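Local atomic coordinates of Alpha/beta hydrolase fold protein (Nakamurella multipartita, PDB entry 4Y7D), a protein that probably acts as a hydrolase of the alpha/beta hydrolase fold, its natural substrate not being identified. Residues G60-V65 / L96-A101; K169-T174 / A191-D196; R201-L206 / T277-W282. One frame throughout, in Å; residues are numbered along the deposited sequence.

The three contacts come one after another along the chain. Interaction 1 lies where sheet strand 62-66 meets the loop between helix 82-95 and strand 101-106. Interaction 2 packs helix 167-177 on helix 183-194. Interaction 3 joins helix 197-209 to the loop and short helix that follow strand 269-273. The centres of interactions 2 and 3 are about 10 Å apart, and they touch: Val-171 packs on Leu-204 and Thr-203. Interaction 1 is remote, about 32 Å from interaction 2 and 23 Å from interaction 3, centre to centre. Interactions 2 and 3 form one packed region, where helices inserted between strands 124-130 and 242-247 meet the loop of His-278. Interaction 1 belongs to the sheet scaffold.

Interaction 1 (G60-V65 / L96-A101); sequences GLRAIV and LGLAAA
The guanidinium of Arg-62 is the flat group of this contact. It meets Leu-98, whose CD1 lies obliquely to its plane, 4.2 Å from NH2 of Arg-62. The arginine and the leucine reach out to meet each other from the two facing segments. CG of Arg-62 sits in the crowded position between the backbone N and the carbonyl carbon (chi1 85°). From there the chain runs extended to NE and carries the charged end to the leucine, a loose van der Waals touch.

The rest of the contact is aliphatic. CD1 of Ile-64 is the meeting point. It lies 3.8 Å from CD2 of Leu-98 and 4.0 Å from CD1 of Leu-96. Both leucines reach toward the isoleucine tip to tip. Leu-98 thus divides its branches, CD1 to the arginine and CD2 to the isoleucine. Ile-64 also packs on Leu-92 of helix 82-95, and Leu-98 also touches Pro-35.

Gly-97 has positive phi and closes helix 82-95 with a Schellman motif, between the two leucines. Arg-123 hydrogen-bonds to the carbonyls of Leu-98 and Ala-99 in this same loop.

Helix 82-95 connects strand 62-66 to strand 101-106, with the parallel strand 35-39 between them in the sheet. This is a beta-alpha-beta crossover that skips one strand, and it belongs to the 1-2-4-3-5-6-7-8 strand order of the alpha/beta hydrolase fold.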
loop_
_atom_site.group_PDB
_atom_site.type_symbol
_atom_site.label_atom_id
_atom_site.label_comp_id
_atom_site.label_asym_id
_atom_site.label_seq_id
_atom_site.Cartn_x
_atom_site.Cartn_y
_atom_site.Cartn_z
ATOM N N GLY A 60 -8.262 -3.222 16.967
ATOM C CA GLY A 60 -8.455 -4.604 17.430
ATOM C C GLY A 60 -8.436 -5.661 16.326
ATOM O O GLY A 60 -9.157 -6.689 16.413
ATOM N N LEU A 61 -7.628 -5.437 15.291
ATOM C CA LEU A 61 -7.332 -6.469 14.300
ATOM C C LEU A 61 -5.835 -6.803 14.357
ATOM O O LEU A 61 -5.027 -6.030 14.926
ATOM C CB LEU A 61 -7.741 -6.021 12.885
ATOM C CG LEU A 61 -9.266 -5.819 12.688
ATOM C CD1 LEU A 61 -9.659 -4.391 13.005
ATOM C CD2 LEU A 61 -9.644 -6.116 11.240
ATOM N N ARG A 62 -5.448 -7.966 13.800
ATOM C CA ARG A 62 -4.057 -8.324 13.744
ATOM C C ARG A 62 -3.609 -8.154 12.323
ATOM O O ARG A 62 -4.391 -8.377 11.403
ATOM C CB ARG A 62 -3.736 -9.717 14.323
ATOM C CG ARG A 62 -3.873 -10.920 13.445
ATOM C CD ARG A 62 -3.555 -12.200 14.273
ATOM N NE ARG A 62 -3.789 -13.507 13.609
ATOM C CZ ARG A 62 -2.870 -14.193 12.889
ATOM N NH1 ARG A 62 -1.648 -13.718 12.684
ATOM N NH2 ARG A 62 -3.170 -15.391 12.385
ATOM N N ALA A 63 -2.374 -7.702 12.126
ATOM C CA ALA A 63 -1.852 -7.500 10.770
ATOM C C ALA A 63 -0.703 -8.454 10.449
ATOM O O ALA A 63 0.128 -8.765 11.320
ATOM C CB ALA A 63 -1.403 -6.078 10.628
ATOM N N ILE A 64 -0.676 -8.918 9.203
ATOM C CA ILE A 64 0.366 -9.718 8.654
ATOM C C ILE A 64 0.973 -8.819 7.574
ATOM O O ILE A 64 0.388 -8.647 6.529
ATOM C CB ILE A 64 -0.190 -11.055 8.078
ATOM C CG1 ILE A 64 -0.861 -11.873 9.194
ATOM C CG2 ILE A 64 0.913 -11.866 7.386
ATOM C CD1 ILE A 64 -1.869 -12.876 8.684
ATOM N N VAL A 65 2.123 -8.220 7.865
ATOM C CA VAL A 65 2.666 -7.161 6.990
ATOM C C VAL A 65 3.844 -7.762 6.247
ATOM O O VAL A 65 4.864 -8.082 6.886
ATOM C CB VAL A 65 3.200 -6.003 7.853
ATOM C CG1 VAL A 65 3.859 -4.937 6.982
ATOM C CG2 VAL A 65 2.134 -5.474 8.821
ATOM N N LEU A 96 0.958 -20.226 8.021
ATOM C CA LEU A 96 0.434 -19.753 9.292
ATOM C C LEU A 96 -0.759 -20.541 9.754
ATOM O O LEU A 96 -1.285 -20.207 10.781
ATOM C CB LEU A 96 0.055 -18.272 9.211
ATOM C CG LEU A 96 1.205 -17.342 8.756
ATOM C CD1 LEU A 96 0.684 -15.927 8.552
ATOM C CD2 LEU A 96 2.344 -17.386 9.747
ATOM N N GLY A 97 -1.162 -21.593 9.039
ATOM C CA GLY A 97 -2.337 -22.377 9.415
ATOM C C GLY A 97 -3.634 -21.615 9.326
ATOM O O GLY A 97 -4.582 -21.887 10.081
ATOM N N LEU A 98 -3.678 -20.645 8.435
ATOM C CA LEU A 98 -4.752 -19.663 8.338
ATOM C C LEU A 98 -5.644 -19.933 7.136
ATOM O O LEU A 98 -5.154 -19.996 5.997
ATOM C CB LEU A 98 -4.124 -18.267 8.266
ATOM C CG LEU A 98 -5.034 -17.084 8.294
ATOM C CD1 LEU A 98 -5.797 -17.032 9.573
ATOM C CD2 LEU A 98 -4.182 -15.838 8.118
ATOM N N ALA A 99 -6.958 -20.070 7.392
ATOM C CA ALA A 99 -7.942 -20.346 6.317
ATOM C C ALA A 99 -8.174 -19.153 5.380
ATOM O O ALA A 99 -8.182 -19.285 4.136
ATOM C CB ALA A 99 -9.277 -20.778 6.917
ATOM N N ALA A 100 -8.223 -17.978 5.990
ATOM C CA ALA A 100 -8.584 -16.756 5.242
ATOM C C ALA A 100 -8.303 -15.512 6.070
ATOM O O ALA A 100 -8.217 -15.573 7.313
ATOM C CB ALA A 100 -10.029 -16.822 4.847
ATOM N N ALA A 101 -8.180 -14.386 5.377
ATOM C CA ALA A 101 -7.854 -13.133 6.025
ATOM C C ALA A 101 -8.430 -11.984 5.262
ATOM O O ALA A 101 -8.741 -12.091 4.080
ATOM C CB ALA A 101 -6.352 -12.961 6.145
#

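Interaction 2 (K169-T174 / A191-D196); sequences KLVSAT and AQIMAD
Val-171 turns CG1 anti to its own backbone N (chi1 166°), which sends that methyl to Ile-193 and leaves CG2 for Met-194. Met-194, a selenomethionine, bends at chi2 (-45°) and chi3 (-74°). The bends bring its SE back toward the valine, although its CB does not start out that way.

CG1 of Val-171 lies 3.8 Å from CG2 of Ile-193. The same methyl is 4.0 Å from CD1 of Ile-193, so it rests against both arms of the isoleucine. CG2 of Val-171 lies 4.0 Å from SE of Met-194. In both pairs the side chains lie flank to flank, alongside rather than end on. The valine is buried, and Leu-204 of helix 197-209 packs on it too. Ile-193 also touches Ile-175.

Within helix 167-177, OG1 of Thr-174 donates to O of Leu-170 at 2.8 Å. The hydroxyl stands above the carbonyl plane. N of Thr-174 reaches the same oxygen from the opposite face, so two donors grip it. Asp-196 caps the start of helix 197-209, which follows in the chain.

Helices 167-177 and 183-194 are consecutive. They belong to the helical insertion between strands 124-130 and 242-247, the place of the cap in many alpha/beta hydrolases.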
loop_
_atom_site.group_PDB
_atom_site.type_symbol
_atom_site.label_atom_id
_atom_site.label_comp_id
_atom_site.label_asym_id
_atom_site.label_seq_id
_atom_site.Cartn_x
_atom_site.Cartn_y
_atom_site.Cartn_z
ATOM N N LYS A 169 9.024 20.247 6.513
ATOM C CA LYS A 169 9.485 20.374 5.147
ATOM C C LYS A 169 9.268 19.094 4.388
ATOM O O LYS A 169 8.863 19.125 3.236
ATOM C CB LYS A 169 10.979 20.793 5.072
ATOM C CG LYS A 169 11.246 22.271 5.371
ATOM C CD LYS A 169 12.605 22.742 4.775
ATOM C CE LYS A 169 13.198 24.010 5.407
ATOM N NZ LYS A 169 14.463 23.776 6.186
ATOM N N LEU A 170 9.517 17.947 5.028
ATOM C CA LEU A 170 9.331 16.661 4.356
ATOM C C LEU A 170 7.842 16.395 4.087
ATOM O O LEU A 170 7.473 15.927 2.990
ATOM C CB LEU A 170 9.955 15.510 5.133
ATOM C CG LEU A 170 9.954 14.180 4.353
ATOM C CD1 LEU A 170 10.516 14.277 2.929
ATOM C CD2 LEU A 170 10.746 13.104 5.076
ATOM N N VAL A 171 6.995 16.687 5.079
ATOM C CA VAL A 171 5.540 16.523 4.934
ATOM C C VAL A 171 5.027 17.381 3.732
ATOM O O VAL A 171 4.313 16.890 2.862
ATOM C CB VAL A 171 4.821 16.878 6.259
ATOM C CG1 VAL A 171 3.328 17.038 6.049
ATOM C CG2 VAL A 171 5.103 15.824 7.313
ATOM N N SER A 172 5.443 18.626 3.674
ATOM C CA SER A 172 5.082 19.518 2.595
ATOM C C SER A 172 5.508 18.993 1.219
ATOM O O SER A 172 4.715 18.987 0.294
ATOM C CB SER A 172 5.662 20.896 2.848
ATOM O OG SER A 172 5.254 21.820 1.851
ATOM N N ALA A 173 6.749 18.553 1.102
ATOM C CA ALA A 173 7.253 18.004 -0.128
ATOM C C ALA A 173 6.475 16.787 -0.576
ATOM O O ALA A 173 6.178 16.626 -1.768
ATOM C CB ALA A 173 8.721 17.650 0.037
ATOM N N THR A 174 6.116 15.938 0.385
ATOM C CA THR A 174 5.398 14.703 0.103
ATOM C C THR A 174 3.940 14.992 -0.348
ATOM O O THR A 174 3.473 14.449 -1.344
ATOM C CB THR A 174 5.418 13.768 1.337
ATOM O OG1 THR A 174 6.794 13.504 1.715
ATOM C CG2 THR A 174 4.699 12.466 1.013
ATOM N N ALA A 191 -0.721 21.732 7.478
ATOM C CA ALA A 191 -1.026 22.234 8.833
ATOM C C ALA A 191 -1.879 21.230 9.617
ATOM O O ALA A 191 -1.630 20.987 10.800
ATOM C CB ALA A 191 -1.705 23.587 8.758
ATOM N N GLN A 192 -2.834 20.592 8.925
ATOM C CA GLN A 192 -3.622 19.503 9.505
ATOM C C GLN A 192 -2.731 18.351 9.997
ATOM O O GLN A 192 -2.891 17.845 11.097
ATOM C CB GLN A 192 -4.622 18.977 8.467
ATOM C CG GLN A 192 -5.742 19.991 8.210
ATOM C CD GLN A 192 -6.458 19.727 6.904
ATOM O OE1 GLN A 192 -6.159 18.738 6.194
ATOM N NE2 GLN A 192 -7.365 20.618 6.550
ATOM N N ILE A 193 -1.776 17.956 9.170
ATOM C CA ILE A 193 -0.923 16.861 9.471
ATOM C C ILE A 193 -0.005 17.185 10.638
ATOM O O ILE A 193 0.181 16.373 11.516
ATOM C CB ILE A 193 -0.113 16.479 8.227
ATOM C CG1 ILE A 193 -1.063 15.874 7.191
ATOM C CG2 ILE A 193 1.024 15.501 8.590
ATOM C CD1 ILE A 193 -0.429 15.601 5.840
HETATM N N MSE A 194 0.541 18.393 10.664
HETATM C CA MSE A 194 1.393 18.831 11.780
HETATM C C MSE A 194 0.602 19.017 13.072
HETATM O O MSE A 194 1.203 19.160 14.139
HETATM C CB MSE A 194 2.105 20.138 11.442
HETATM C CG MSE A 194 3.040 20.091 10.228
HETATM SE SE MSE A 194 4.204 18.527 10.178
HETATM C CE MSE A 194 5.417 19.107 11.611
ATOM N N ALA A 195 -0.732 18.998 13.012
ATOM C CA ALA A 195 -1.557 19.035 14.217
ATOM C C ALA A 195 -2.023 17.665 14.696
ATOM O O ALA A 195 -2.645 17.558 15.745
ATOM C CB ALA A 195 -2.774 19.921 13.970
ATOM N N ASP A 196 -1.738 16.621 13.950
ATOM C CA ASP A 196 -2.162 15.264 14.309
ATOM C C ASP A 196 -0.946 14.359 14.250
ATOM O O ASP A 196 -0.537 13.947 13.159
ATOM C CB ASP A 196 -3.274 14.778 13.359
ATOM C CG ASP A 196 -3.760 13.344 13.685
ATOM O OD1 ASP A 196 -3.072 12.548 14.339
ATOM O OD2 ASP A 196 -4.846 12.988 13.241
#

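Interaction 3 (R201-L206 / T277-W282); sequences RFTLEL and THLAFW
Ring stacking comes first. Phe-202 and the five-membered ring of Trp-282 form an offset stack, centroids 4.0 Å apart and planes at 14°. The overlap is close: CZ of Phe-202 is 3.3 Å from CD2 of Trp-282. CG of Phe-202 is anti to the backbone N (chi1 176°), and the ring reaches across from helix 197-209 to lie over the indole. The opposite face of the indole carries CD2 of Phe-281. The indole is thus held between the Phe-202 ring, stacked on one face, and the edge of Phe-281 on the other. CD2 of Leu-206 covers the far face of Phe-202.

A CH-pi contact adds to the stack. CB of Trp-282 sits 3.6 Å from the centroid of the Phe-202 ring, 9° off the ring normal.

Aliphatic contacts close the side. CD2 of Leu-279 is at the edge of the Phe-202 ring, 4.0 Å from its CE2. The same methyl lies 3.9 Å from CG2 of Thr-203, whose side chain crosses the leucine at about a right angle. OG1 of Thr-203 hydrogen-bonds to O of Lys-199.

Polar bonds hold the parts in place. NE1 of Trp-282 hydrogen-bonds to O of Met-52, which helps set the rotation of the indole, together with the stack. N of Leu-279 donates to OG1 of Thr-277 at 3.2 Å, a capping bond. With an alanine in place of Trp-282, the Phe-202 ring would probably lose its stacking partner and O of Met-52 this donor.

His-278, next to Leu-279, hydrogen-bonds to Ser-107 and Asp-250, consistent with the catalytic triad of this fold. The contact itself is apolar, so dispersion and burial join the inserted helix to the histidine loop without charge pairing.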
loop_
_atom_site.group_PDB
_atom_site.type_symbol
_atom_site.label_atom_id
_atom_site.label_comp_id
_atom_site.label_asym_id
_atom_site.label_seq_id
_atom_site.Cartn_x
_atom_site.Cartn_y
_atom_site.Cartn_z
ATOM N N ARG A 201 3.452 11.175 11.678
ATOM C CA ARG A 201 4.279 9.987 11.708
ATOM C C ARG A 201 4.076 9.152 10.452
ATOM O O ARG A 201 5.067 8.704 9.845
ATOM C CB ARG A 201 3.993 9.151 12.959
ATOM C CG ARG A 201 4.738 7.829 12.958
ATOM C CD ARG A 201 4.566 7.043 14.252
ATOM N NE ARG A 201 3.164 6.984 14.676
ATOM C CZ ARG A 201 2.747 6.369 15.779
ATOM N NH1 ARG A 201 1.467 6.390 16.080
ATOM N NH2 ARG A 201 3.604 5.715 16.562
ATOM N N PHE A 202 2.809 8.942 10.047
ATOM C CA PHE A 202 2.536 8.163 8.843
ATOM C C PHE A 202 3.226 8.775 7.635
ATOM O O PHE A 202 3.890 8.057 6.843
ATOM C CB PHE A 202 1.021 8.070 8.538
ATOM C CG PHE A 202 0.710 7.353 7.270
ATOM C CD1 PHE A 202 0.547 5.966 7.252
ATOM C CD2 PHE A 202 0.574 8.040 6.075
ATOM C CE1 PHE A 202 0.285 5.294 6.083
ATOM C CE2 PHE A 202 0.323 7.363 4.890
ATOM C CZ PHE A 202 0.172 5.981 4.887
ATOM N N THR A 203 3.084 10.097 7.481
ATOM C CA THR A 203 3.616 10.761 6.308
ATOM C C THR A 203 5.148 10.660 6.218
ATOM O O THR A 203 5.700 10.434 5.139
ATOM C CB THR A 203 3.153 12.238 6.239
ATOM O OG1 THR A 203 1.726 12.299 6.327
ATOM C CG2 THR A 203 3.601 12.893 4.923
ATOM N N LEU A 204 5.814 10.870 7.347
ATOM C CA LEU A 204 7.267 10.796 7.399
ATOM C C LEU A 204 7.768 9.390 7.084
ATOM O O LEU A 204 8.729 9.211 6.278
ATOM C CB LEU A 204 7.763 11.264 8.776
ATOM C CG LEU A 204 7.460 12.708 9.150
ATOM C CD1 LEU A 204 7.812 12.960 10.609
ATOM C CD2 LEU A 204 8.191 13.691 8.257
ATOM N N GLU A 205 7.094 8.390 7.642
ATOM C CA GLU A 205 7.498 7.002 7.375
ATOM C C GLU A 205 7.354 6.639 5.903
ATOM O O GLU A 205 8.249 6.017 5.334
ATOM C CB GLU A 205 6.760 6.056 8.296
ATOM C CG GLU A 205 7.306 6.209 9.704
ATOM C CD GLU A 205 6.652 5.339 10.760
ATOM O OE1 GLU A 205 5.766 4.563 10.400
ATOM O OE2 GLU A 205 7.024 5.474 11.962
ATOM N N LEU A 206 6.230 7.031 5.292
ATOM C CA LEU A 206 5.989 6.717 3.890
ATOM C C LEU A 206 6.907 7.515 2.978
ATOM O O LEU A 206 7.376 6.959 1.938
ATOM C CB LEU A 206 4.509 6.909 3.520
ATOM C CG LEU A 206 3.667 5.640 3.708
ATOM C CD1 LEU A 206 4.173 4.597 2.715
ATOM C CD2 LEU A 206 3.700 5.071 5.105
ATOM N N THR A 277 -4.844 13.526 -1.742
ATOM C CA THR A 277 -3.609 13.073 -2.403
ATOM C C THR A 277 -3.539 11.539 -2.385
ATOM O O THR A 277 -4.457 10.869 -1.947
ATOM C CB THR A 277 -2.363 13.609 -1.644
ATOM O OG1 THR A 277 -2.284 12.999 -0.343
ATOM C CG2 THR A 277 -2.402 15.065 -1.513
ATOM N N HIS A 278 -2.435 10.985 -2.854
ATOM C CA HIS A 278 -2.210 9.544 -2.766
ATOM C C HIS A 278 -2.258 8.997 -1.323
ATOM O O HIS A 278 -2.568 7.821 -1.119
ATOM C CB HIS A 278 -0.879 9.185 -3.437
ATOM C CG HIS A 278 -0.747 7.742 -3.784
ATOM N ND1 HIS A 278 -1.741 7.032 -4.449
ATOM C CD2 HIS A 278 0.300 6.900 -3.657
ATOM C CE1 HIS A 278 -1.305 5.813 -4.698
ATOM N NE2 HIS A 278 -0.071 5.708 -4.223
ATOM N N LEU A 279 -2.002 9.842 -0.320
ATOM C CA LEU A 279 -1.998 9.442 1.092
ATOM C C LEU A 279 -3.345 9.706 1.782
ATOM O O LEU A 279 -3.485 9.508 3.000
ATOM C CB LEU A 279 -0.923 10.229 1.875
ATOM C CG LEU A 279 0.540 9.789 1.669
ATOM C CD1 LEU A 279 1.060 10.050 0.290
ATOM C CD2 LEU A 279 1.437 10.475 2.702
ATOM N N ALA A 280 -4.340 10.137 1.030
ATOM C CA ALA A 280 -5.623 10.545 1.628
ATOM C C ALA A 280 -6.268 9.622 2.669
ATOM O O ALA A 280 -6.824 10.096 3.651
ATOM C CB ALA A 280 -6.624 10.827 0.515
ATOM N N PHE A 281 -6.236 8.321 2.449
ATOM C CA PHE A 281 -6.942 7.380 3.337
ATOM C C PHE A 281 -6.385 7.518 4.774
ATOM O O PHE A 281 -7.111 7.252 5.706
ATOM C CB PHE A 281 -6.780 5.967 2.781
ATOM C CG PHE A 281 -7.348 4.861 3.625
ATOM C CD1 PHE A 281 -8.696 4.674 3.759
ATOM C CD2 PHE A 281 -6.499 3.944 4.255
ATOM C CE1 PHE A 281 -9.187 3.596 4.463
ATOM C CE2 PHE A 281 -7.006 2.890 5.008
ATOM C CZ PHE A 281 -8.351 2.712 5.092
ATOM N N TRP A 282 -5.113 7.917 4.917
ATOM C CA TRP A 282 -4.504 8.143 6.204
ATOM C C TRP A 282 -4.424 9.583 6.641
ATOM O O TRP A 282 -4.451 9.832 7.855
ATOM C CB TRP A 282 -3.101 7.522 6.299
ATOM C CG TRP A 282 -3.129 6.006 6.210
ATOM C CD1 TRP A 282 -3.213 5.106 7.258
ATOM C CD2 TRP A 282 -3.077 5.216 5.015
ATOM N NE1 TRP A 282 -3.195 3.823 6.785
ATOM C CE2 TRP A 282 -3.110 3.851 5.415
ATOM C CE3 TRP A 282 -2.976 5.521 3.647
ATOM C CZ2 TRP A 282 -3.116 2.823 4.510
ATOM C CZ3 TRP A 282 -2.960 4.478 2.738
ATOM C CH2 TRP A 282 -3.018 3.137 3.185
#